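BH2414 protein (Bacillus halodurans, PDB 3ON1) is of unknown function but belongs to the L7Ae/L30e/S12e/Gadd45 family, so that a role in RNA binding is plausible though unproven. Local coordinates at residues 6-14 / 66-76; 17-26 / 76-87. All coordinates share one frame; numbering follows the deposited sequence.

Both contacts belong to one small alpha/beta sandwich of the L7Ae/L30e type, and their centres lie about 9 Å apart. Contact 1 packs helix 5-15 against helix 69-75 on one side of the mixed sheet; contact 2 pairs the strands that follow these helices in the chain, 19-21 with 83-86, so the two helix-strand units meet twice. I76 is shared: its side chain touches L10 and A14 in contact 1 and L19 and T21 in contact 2. The backbone joins them as well, with probable hydrogen bonds from K78 N to G73 O, 2.8 Å, and from Q18 N to A13 O, 2.9 Å.

Contact 1: residues 6-14 / 66-76; sequences WLSLLGLAA and VGNRQMLGRAI
W6 lays the far end of its indole against V66 and L72 in the contact where helix 5-15 and helix 69-75 of the L7Ae-type alpha/beta sandwich meet; the axes of 6-14 and 69-75 run at 45° and approach to 9.2 Å. With chi1 at 69°, the indole of W6 is tucked between its own backbone N and carbonyl carbon, which sends the six-membered ring across to the other segment. L72 CD2 meets that ring in its plane, at the edge, 3.6 Å from W6 CZ3, and the two side chains cross at about a right angle. V66 arrives from the opposite direction and puts CG2 3.5 Å from W6 CH2. L7 CG, from the same helix as W6, sits over one face of the indole, toward its rim. A broad, flat side chain suits this place because it reaches both V66 and L72 of helix 69-75 at once; an alanine here would probably open a gap beside V66 CG2 and L72 CD2 and leave L7 without the ring it packs on. L7 divides its branches: CD1 touches the selenomethionine methyl, M71 CE, at 3.8 Å, while CD2 lies beside A75 CB. L10 brings CD2 to L72 CD2, and L10 CG lies 3.9 Å from I76 CG2. Further along helix 5-15 small residues let the backbones close in: G11 CA comes within 3.1 Å of A75 O, where a CB would be tight, and A14 CB rests on I76 CB. N68 caps helix 69-75, its OD1 taking the N-H of M71 in an almost straight bond (176°). Near the C-terminal end of helix 69-75 one water donates to L7 O at 3.1 Å and to A75 O at 2.9 Å.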
loop_
_atom_site.group_PDB
_atom_site.type_symbol
_atom_site.label_atom_id
_atom_site.label_comp_id
_atom_site.label_asym_id
_atom_site.label_seq_id
_atom_site.Cartn_x
_atom_site.Cartn_y
_atom_site.Cartn_z
ATOM N N TRP A 6 -8.279 -6.974 6.227
ATOM C CA TRP A 6 -7.360 -5.936 5.760
ATOM C C TRP A 6 -7.934 -5.117 4.607
ATOM O O TRP A 6 -7.643 -3.932 4.490
ATOM C CB TRP A 6 -5.949 -6.464 5.461
ATOM C CG TRP A 6 -5.803 -7.374 4.283
ATOM C CD1 TRP A 6 -5.831 -8.736 4.300
ATOM C CD2 TRP A 6 -5.553 -6.993 2.922
ATOM N NE1 TRP A 6 -5.635 -9.232 3.031
ATOM C CE2 TRP A 6 -5.460 -8.184 2.167
ATOM C CE3 TRP A 6 -5.400 -5.762 2.269
ATOM C CZ2 TRP A 6 -5.230 -8.181 0.784
ATOM C CZ3 TRP A 6 -5.170 -5.760 0.893
ATOM C CH2 TRP A 6 -5.091 -6.965 0.168
ATOM N N LEU A 7 -8.765 -5.736 3.775
ATOM C CA LEU A 7 -9.429 -4.995 2.701
ATOM C C LEU A 7 -10.421 -3.974 3.253
ATOM O O LEU A 7 -10.481 -2.836 2.780
ATOM C CB LEU A 7 -10.121 -5.951 1.725
ATOM C CG LEU A 7 -9.155 -6.696 0.804
ATOM C CD1 LEU A 7 -9.867 -7.880 0.175
ATOM C CD2 LEU A 7 -8.582 -5.771 -0.267
ATOM N N SER A 8 -11.195 -4.395 4.250
ATOM C CA SER A 8 -12.149 -3.518 4.920
ATOM C C SER A 8 -11.435 -2.349 5.594
ATOM O O SER A 8 -11.859 -1.200 5.472
ATOM C CB SER A 8 -12.964 -4.301 5.951
ATOM O OG SER A 8 -13.814 -3.432 6.678
ATOM N N LEU A 9 -10.341 -2.650 6.291
ATOM C CA LEU A 9 -9.554 -1.625 6.972
ATOM C C LEU A 9 -8.933 -0.632 5.984
ATOM O O LEU A 9 -8.854 0.570 6.264
ATOM C CB LEU A 9 -8.477 -2.259 7.853
ATOM C CG LEU A 9 -7.812 -1.272 8.818
ATOM C CD1 LEU A 9 -8.812 -0.711 9.826
ATOM C CD2 LEU A 9 -6.638 -1.917 9.528
ATOM N N LEU A 10 -8.504 -1.139 4.833
ATOM C CA LEU A 10 -7.976 -0.293 3.760
ATOM C C LEU A 10 -9.033 0.724 3.303
ATOM O O LEU A 10 -8.717 1.892 3.054
ATOM C CB LEU A 10 -7.490 -1.169 2.603
ATOM C CG LEU A 10 -6.482 -0.639 1.584
ATOM C CD1 LEU A 10 -5.217 -0.093 2.245
ATOM C CD2 LEU A 10 -6.134 -1.752 0.607
ATOM N N GLY A 11 -10.285 0.273 3.223
ATOM C CA GLY A 11 -11.421 1.145 2.914
ATOM C C GLY A 11 -11.592 2.275 3.914
ATOM O O GLY A 11 -11.847 3.418 3.534
ATOM N N LEU A 12 -11.453 1.958 5.199
ATOM C CA LEU A 12 -11.508 2.984 6.238
ATOM C C LEU A 12 -10.347 3.971 6.129
ATOM O O LEU A 12 -10.528 5.167 6.366
ATOM C CB LEU A 12 -11.551 2.356 7.634
ATOM C CG LEU A 12 -12.751 1.447 7.939
ATOM C CD1 LEU A 12 -12.736 1.069 9.403
ATOM C CD2 LEU A 12 -14.081 2.104 7.592
ATOM N N ALA A 13 -9.162 3.471 5.770
ATOM C CA ALA A 13 -7.991 4.332 5.560
ATOM C C ALA A 13 -8.242 5.307 4.408
ATOM O O ALA A 13 -7.895 6.488 4.493
ATOM C CB ALA A 13 -6.738 3.492 5.300
ATOM N N ALA A 14 -8.868 4.809 3.342
ATOM C CA ALA A 14 -9.256 5.653 2.216
ATOM C C ALA A 14 -10.269 6.725 2.631
ATOM O O ALA A 14 -10.133 7.894 2.244
ATOM C CB ALA A 14 -9.799 4.791 1.066
ATOM N N VAL A 66 0.249 -8.304 -2.145
ATOM C CA VAL A 66 -1.029 -8.974 -1.862
ATOM C C VAL A 66 -2.110 -8.700 -2.899
ATOM O O VAL A 66 -2.048 -7.707 -3.630
ATOM C CB VAL A 66 -1.598 -8.570 -0.474
ATOM C CG1 VAL A 66 -0.848 -9.248 0.649
ATOM C CG2 VAL A 66 -1.611 -7.061 -0.301
ATOM N N GLY A 67 -3.105 -9.583 -2.937
ATOM C CA GLY A 67 -4.326 -9.382 -3.718
ATOM C C GLY A 67 -4.111 -9.260 -5.209
ATOM O O GLY A 67 -3.242 -9.903 -5.775
ATOM N N ASN A 68 -4.947 -8.454 -5.844
ATOM C CA ASN A 68 -4.773 -8.089 -7.239
ATOM C C ASN A 68 -5.253 -6.651 -7.382
ATOM O O ASN A 68 -5.778 -6.076 -6.419
ATOM C CB ASN A 68 -5.516 -9.055 -8.169
ATOM C CG ASN A 68 -7.006 -9.073 -7.923
ATOM O OD1 ASN A 68 -7.621 -8.028 -7.737
ATOM N ND2 ASN A 68 -7.599 -10.263 -7.928
ATOM N N ARG A 69 -5.072 -6.059 -8.558
ATOM C CA ARG A 69 -5.376 -4.637 -8.715
ATOM C C ARG A 69 -6.875 -4.328 -8.638
ATOM O O ARG A 69 -7.259 -3.228 -8.244
ATOM C CB ARG A 69 -4.725 -4.050 -9.973
ATOM C CG ARG A 69 -5.260 -4.576 -11.297
ATOM C CD ARG A 69 -4.481 -3.974 -12.457
ATOM N NE ARG A 69 -3.096 -4.441 -12.451
ATOM C CZ ARG A 69 -2.134 -3.982 -13.247
ATOM N NH1 ARG A 69 -2.375 -3.008 -14.119
ATOM N NH2 ARG A 69 -0.915 -4.487 -13.150
ATOM N N GLN A 70 -7.702 -5.313 -8.978
ATOM C CA GLN A 70 -9.158 -5.179 -8.879
ATOM C C GLN A 70 -9.616 -5.104 -7.422
ATOM O O GLN A 70 -10.338 -4.171 -7.050
ATOM C CB GLN A 70 -9.858 -6.328 -9.629
ATOM C CG GLN A 70 -9.686 -6.283 -11.150
ATOM C CD GLN A 70 -8.333 -6.787 -11.628
ATOM O OE1 GLN A 70 -7.683 -7.606 -10.969
ATOM N NE2 GLN A 70 -7.902 -6.300 -12.786
HETATM N N MSE A 71 -9.190 -6.070 -6.611
HETATM C CA MSE A 71 -9.499 -6.099 -5.179
HETATM C C MSE A 71 -9.012 -4.840 -4.459
HETATM O O MSE A 71 -9.720 -4.293 -3.617
HETATM C CB MSE A 71 -8.855 -7.315 -4.512
HETATM C CG MSE A 71 -9.375 -8.667 -4.951
HETATM SE SE MSE A 71 -8.098 -10.056 -4.422
HETATM C CE MSE A 71 -7.843 -9.469 -2.587
ATOM N N LEU A 72 -7.800 -4.396 -4.784
ATOM C CA LEU A 72 -7.223 -3.207 -4.133
ATOM C C LEU A 72 -7.975 -1.937 -4.503
ATOM O O LEU A 72 -8.321 -1.133 -3.637
ATOM C CB LEU A 72 -5.739 -3.065 -4.476
ATOM C CG LEU A 72 -4.767 -4.026 -3.799
ATOM C CD1 LEU A 72 -3.344 -3.628 -4.161
ATOM C CD2 LEU A 72 -4.960 -4.020 -2.284
ATOM N N GLY A 73 -8.228 -1.765 -5.796
ATOM C CA GLY A 73 -9.001 -0.626 -6.277
ATOM C C GLY A 73 -10.368 -0.565 -5.623
ATOM O O GLY A 73 -10.755 0.483 -5.099
ATOM N N ARG A 74 -11.093 -1.688 -5.661
ATOM C CA ARG A 74 -12.438 -1.798 -5.073
ATOM C C ARG A 74 -12.449 -1.384 -3.611
ATOM O O ARG A 74 -13.301 -0.596 -3.184
ATOM C CB ARG A 74 -12.989 -3.227 -5.199
ATOM C CG ARG A 74 -14.360 -3.424 -4.538
ATOM C CD ARG A 74 -14.699 -4.899 -4.312
ATOM N NE ARG A 74 -15.931 -5.074 -3.538
ATOM C CZ ARG A 74 -17.137 -5.207 -4.081
ATOM N NH1 ARG A 74 -17.267 -5.182 -5.398
ATOM N NH2 ARG A 74 -18.212 -5.360 -3.315
ATOM N N ALA A 75 -11.485 -1.910 -2.852
ATOM C CA ALA A 75 -11.392 -1.657 -1.412
ATOM C C ALA A 75 -11.361 -0.165 -1.102
ATOM O O ALA A 75 -11.871 0.266 -0.069
ATOM C CB ALA A 75 -10.173 -2.340 -0.827
ATOM N N ILE A 76 -10.779 0.622 -2.003
ATOM C CA ILE A 76 -10.654 2.065 -1.783
ATOM C C ILE A 76 -11.604 2.917 -2.655
ATOM O O ILE A 76 -11.438 4.138 -2.769
ATOM C CB ILE A 76 -9.171 2.538 -1.867
ATOM C CG1 ILE A 76 -8.641 2.472 -3.302
ATOM C CG2 ILE A 76 -8.298 1.701 -0.934
ATOM C CD1 ILE A 76 -7.363 3.265 -3.519
HETATM O O HOH W 1 -13.163 -1.632 1.734
#

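Contact 2: residues 17-26 / 76-87; sequences RQLLTGEEQV and IGKHERVVIGVK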
loop_
_atom_site.group_PDB
_atom_site.type_symbol
_atom_site.label_atom_id
_atom_site.label_comp_id
_atom_site.label_asym_id
_atom_site.label_seq_id
_atom_site.Cartn_x
_atom_site.Cartn_y
_atom_site.Cartn_z
ATOM N N ARG A 17 -8.742 9.559 4.240
ATOM C CA ARG A 17 -7.754 10.214 3.358
ATOM C C ARG A 17 -6.315 9.931 3.780
ATOM O O ARG A 17 -5.437 10.792 3.684
ATOM C CB ARG A 17 -8.022 11.725 3.216
ATOM C CG ARG A 17 -9.389 12.018 2.611
ATOM C CD ARG A 17 -9.561 13.458 2.193
ATOM N NE ARG A 17 -10.904 13.675 1.658
ATOM C CZ ARG A 17 -11.255 14.696 0.880
ATOM N NH1 ARG A 17 -10.363 15.612 0.519
ATOM N NH2 ARG A 17 -12.507 14.794 0.454
ATOM N N GLN A 18 -6.077 8.705 4.236
ATOM C CA GLN A 18 -4.761 8.312 4.724
ATOM C C GLN A 18 -4.004 7.451 3.721
ATOM O O GLN A 18 -3.037 6.783 4.079
ATOM C CB GLN A 18 -4.883 7.584 6.065
ATOM C CG GLN A 18 -5.426 8.468 7.184
ATOM C CD GLN A 18 -4.591 9.721 7.363
ATOM O OE1 GLN A 18 -3.391 9.635 7.609
ATOM N NE2 GLN A 18 -5.212 10.887 7.204
ATOM N N LEU A 19 -4.443 7.472 2.465
ATOM C CA LEU A 19 -3.765 6.707 1.419
ATOM C C LEU A 19 -3.309 7.560 0.252
ATOM O O LEU A 19 -3.942 8.572 -0.087
ATOM C CB LEU A 19 -4.677 5.601 0.875
ATOM C CG LEU A 19 -5.260 4.588 1.858
ATOM C CD1 LEU A 19 -6.166 3.648 1.080
ATOM C CD2 LEU A 19 -4.179 3.792 2.550
ATOM N N LEU A 20 -2.192 7.138 -0.342
ATOM C CA LEU A 20 -1.707 7.640 -1.623
ATOM C C LEU A 20 -1.647 6.465 -2.592
ATOM O O LEU A 20 -1.471 5.324 -2.167
ATOM C CB LEU A 20 -0.312 8.248 -1.464
ATOM C CG LEU A 20 -0.264 9.567 -0.697
ATOM C CD1 LEU A 20 1.168 10.046 -0.534
ATOM C CD2 LEU A 20 -1.102 10.619 -1.403
ATOM N N THR A 21 -1.816 6.730 -3.886
ATOM C CA THR A 21 -1.639 5.677 -4.875
ATOM C C THR A 21 -0.761 6.141 -6.015
ATOM O O THR A 21 -0.581 7.347 -6.222
ATOM C CB THR A 21 -2.988 5.151 -5.433
ATOM O OG1 THR A 21 -3.630 6.165 -6.218
ATOM C CG2 THR A 21 -3.911 4.690 -4.300
ATOM N N GLY A 22 -0.226 5.175 -6.752
ATOM C CA GLY A 22 0.610 5.468 -7.909
ATOM C C GLY A 22 2.070 5.310 -7.569
ATOM O O GLY A 22 2.531 5.797 -6.539
ATOM N N GLU A 23 2.796 4.626 -8.444
ATOM C CA GLU A 23 4.193 4.308 -8.209
ATOM C C GLU A 23 5.049 5.536 -7.871
ATOM O O GLU A 23 5.731 5.540 -6.849
ATOM C CB GLU A 23 4.767 3.561 -9.411
ATOM C CG GLU A 23 6.178 3.059 -9.221
ATOM C CD GLU A 23 6.694 2.328 -10.441
ATOM O OE1 GLU A 23 5.874 1.885 -11.271
ATOM O OE2 GLU A 23 7.921 2.195 -10.565
ATOM N N GLU A 24 4.979 6.568 -8.709
ATOM C CA GLU A 24 5.790 7.772 -8.519
ATOM C C GLU A 24 5.361 8.580 -7.293
ATOM O O GLU A 24 6.203 9.064 -6.536
ATOM C CB GLU A 24 5.779 8.645 -9.777
ATOM C CG GLU A 24 6.377 7.975 -11.008
ATOM C CD GLU A 24 7.884 7.784 -10.921
ATOM O OE1 GLU A 24 8.453 7.150 -11.835
ATOM O OE2 GLU A 24 8.505 8.265 -9.949
ATOM N N GLN A 25 4.053 8.716 -7.088
ATOM C CA GLN A 25 3.564 9.446 -5.924
ATOM C C GLN A 25 3.981 8.760 -4.626
ATOM O O GLN A 25 4.385 9.430 -3.671
ATOM C CB GLN A 25 2.041 9.637 -5.968
ATOM C CG GLN A 25 1.520 10.547 -4.859
ATOM C CD GLN A 25 0.095 11.018 -5.085
ATOM O OE1 GLN A 25 -0.649 10.432 -5.869
ATOM N NE2 GLN A 25 -0.294 12.084 -4.393
ATOM N N VAL A 26 3.889 7.430 -4.595
ATOM C CA VAL A 26 4.223 6.668 -3.383
ATOM C C VAL A 26 5.731 6.674 -3.097
ATOM O O VAL A 26 6.147 6.855 -1.951
ATOM C CB VAL A 26 3.626 5.239 -3.409
ATOM C CG1 VAL A 26 4.141 4.410 -2.252
ATOM C CG2 VAL A 26 2.110 5.319 -3.352
ATOM N N ILE A 76 -10.779 0.622 -2.003
ATOM C CA ILE A 76 -10.654 2.065 -1.783
ATOM C C ILE A 76 -11.604 2.917 -2.655
ATOM O O ILE A 76 -11.438 4.138 -2.769
ATOM C CB ILE A 76 -9.171 2.538 -1.867
ATOM C CG1 ILE A 76 -8.641 2.472 -3.302
ATOM C CG2 ILE A 76 -8.298 1.701 -0.934
ATOM C CD1 ILE A 76 -7.363 3.265 -3.519
ATOM N N GLY A 77 -12.604 2.261 -3.242
ATOM C CA GLY A 77 -13.650 2.938 -4.020
ATOM C C GLY A 77 -13.206 3.386 -5.400
ATOM O O GLY A 77 -13.754 4.336 -5.961
ATOM N N LYS A 78 -12.205 2.701 -5.939
ATOM C CA LYS A 78 -11.665 2.995 -7.257
ATOM C C LYS A 78 -11.775 1.726 -8.095
ATOM O O LYS A 78 -12.216 0.689 -7.598
ATOM C CB LYS A 78 -10.202 3.451 -7.146
ATOM C CG LYS A 78 -9.972 4.664 -6.243
ATOM C CD LYS A 78 -10.571 5.943 -6.826
ATOM C CE LYS A 78 -10.434 7.106 -5.855
ATOM N NZ LYS A 78 -10.983 8.375 -6.415
ATOM N N HIS A 79 -11.384 1.787 -9.360
ATOM C CA HIS A 79 -11.514 0.598 -10.191
ATOM C C HIS A 79 -10.361 -0.372 -9.972
ATOM O O HIS A 79 -10.575 -1.527 -9.555
ATOM C CB HIS A 79 -11.693 0.967 -11.665
ATOM C CG HIS A 79 -12.961 1.715 -11.939
ATOM N ND1 HIS A 79 -13.018 2.804 -12.780
ATOM C CD2 HIS A 79 -14.216 1.549 -11.455
ATOM C CE1 HIS A 79 -14.256 3.264 -12.819
ATOM N NE2 HIS A 79 -15.002 2.520 -12.023
ATOM N N GLU A 80 -9.146 0.107 -10.241
ATOM C CA GLU A 80 -7.928 -0.691 -10.084
ATOM C C GLU A 80 -6.775 0.131 -9.527
ATOM O O GLU A 80 -6.533 1.253 -9.980
ATOM C CB GLU A 80 -7.506 -1.281 -11.427
ATOM C CG GLU A 80 -8.531 -2.222 -12.032
ATOM C CD GLU A 80 -8.116 -2.762 -13.379
ATOM O OE1 GLU A 80 -7.124 -2.254 -13.952
ATOM O OE2 GLU A 80 -8.797 -3.686 -13.874
ATOM N N ARG A 81 -6.050 -0.439 -8.561
ATOM C CA ARG A 81 -4.836 0.194 -8.038
ATOM C C ARG A 81 -3.724 -0.831 -7.885
ATOM O O ARG A 81 -3.980 -1.975 -7.510
ATOM C CB ARG A 81 -5.103 0.893 -6.695
ATOM C CG ARG A 81 -5.911 2.194 -6.789
ATOM C CD ARG A 81 -5.203 3.234 -7.636
ATOM N NE ARG A 81 -5.903 4.518 -7.617
ATOM C CZ ARG A 81 -6.867 4.863 -8.467
ATOM N NH1 ARG A 81 -7.258 4.024 -9.417
ATOM N NH2 ARG A 81 -7.437 6.055 -8.368
ATOM N N VAL A 82 -2.486 -0.449 -8.204
ATOM C CA VAL A 82 -1.348 -1.367 -8.028
ATOM C C VAL A 82 -0.412 -0.989 -6.880
ATOM O O VAL A 82 0.162 -1.868 -6.235
ATOM C CB VAL A 82 -0.518 -1.577 -9.326
ATOM C CG1 VAL A 82 -1.236 -2.528 -10.263
ATOM C CG2 VAL A 82 -0.233 -0.256 -10.009
ATOM N N VAL A 83 -0.246 0.306 -6.629
ATOM C CA VAL A 83 0.671 0.743 -5.571
ATOM C C VAL A 83 -0.069 1.651 -4.608
ATOM O O VAL A 83 -0.593 2.687 -5.008
ATOM C CB VAL A 83 1.897 1.507 -6.142
ATOM C CG1 VAL A 83 2.851 1.898 -5.011
ATOM C CG2 VAL A 83 2.616 0.693 -7.204
ATOM N N ILE A 84 -0.102 1.249 -3.340
ATOM C CA ILE A 84 -0.745 2.028 -2.291
ATOM C C ILE A 84 0.260 2.333 -1.191
ATOM O O ILE A 84 0.966 1.439 -0.718
ATOM C CB ILE A 84 -1.966 1.285 -1.692
ATOM C CG1 ILE A 84 -3.016 1.045 -2.782
ATOM C CG2 ILE A 84 -2.548 2.059 -0.492
ATOM C CD1 ILE A 84 -4.188 0.169 -2.354
ATOM N N GLY A 85 0.319 3.599 -0.798
ATOM C CA GLY A 85 1.114 4.017 0.359
ATOM C C GLY A 85 0.218 4.462 1.501
ATOM O O GLY A 85 -0.719 5.240 1.301
ATOM N N VAL A 86 0.504 3.969 2.701
ATOM C CA VAL A 86 -0.306 4.285 3.876
ATOM C C VAL A 86 0.362 5.390 4.703
ATOM O O VAL A 86 1.521 5.257 5.121
ATOM C CB VAL A 86 -0.569 3.014 4.724
ATOM C CG1 VAL A 86 -1.516 3.319 5.886
ATOM C CG2 VAL A 86 -1.141 1.912 3.850
ATOM N N LYS A 87 -0.382 6.469 4.941
ATOM C CA LYS A 87 0.163 7.693 5.542
ATOM C C LYS A 87 -0.011 7.768 7.049
ATOM O O LYS A 87 0.500 8.696 7.694
ATOM C CB LYS A 87 -0.469 8.938 4.910
ATOM C CG LYS A 87 -0.244 9.069 3.411
ATOM C CD LYS A 87 -0.522 10.475 2.907
ATOM C CE LYS A 87 -1.959 10.883 3.127
ATOM N NZ LYS A 87 -2.282 12.119 2.362
HETATM O O HOH W 2 -4.735 13.377 4.143
HETATM O O HOH W 3 -4.561 11.776 0.803
HETATM O O HOH W 4 -1.492 11.522 7.311
#
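An antiparallel strand pair at one margin of the four-stranded sheet joins 19-21, an outermost strand, to 83-86, which also pairs with strand 37-41 within the alpha/beta sandwich. L20 and G85 form the hydrogen-bonded pair: L20 N gives to G85 O at 2.9 Å, in the carbonyl plane, and G85 N returns a bond to L20 O. K87 N to Q18 O and G22 N to V83 O extend the ladder at its two ends. L19 and T21, in the non-hydrogen-bonded pairs with V86 and I84, turn to the face where L19 packs on A13 and A14 of helix 5-15 and V86 on helix 89-100. There L19 CD1 meets I76 CG2 at 3.5 Å, while its CD2 lies against both V86 CG2 and I84 CG2; L19 and V86 run side by side, pointing the same way. T21 suits its place by having two unlike branches. Its CG2 reaches tip to tip toward I76 CD1, and OG1, set between backbone N and carbonyl carbon (chi1 68°), accepts from R81 NE at 3.1 Å. That bond is bent, 135° at the hydrogen, and T21 OG1 sits somewhat out of the guanidinium plane, but R81 NH1 also donates to E80 O, so two bonds limit the turning of the group. On the other face G85 leaves room for V26, whose CG2 comes 3.6 Å from G85 N; a CB on the glycine would be tight against V26 CG1. V26 CB also packs on V83 CG1. K87 lays its aliphatic chain across L20; a bend at chi3 (-62°) turns the chain end back toward R17, and K87 NZ donates to a water at 2.8 Å that in turn donates to R17 O.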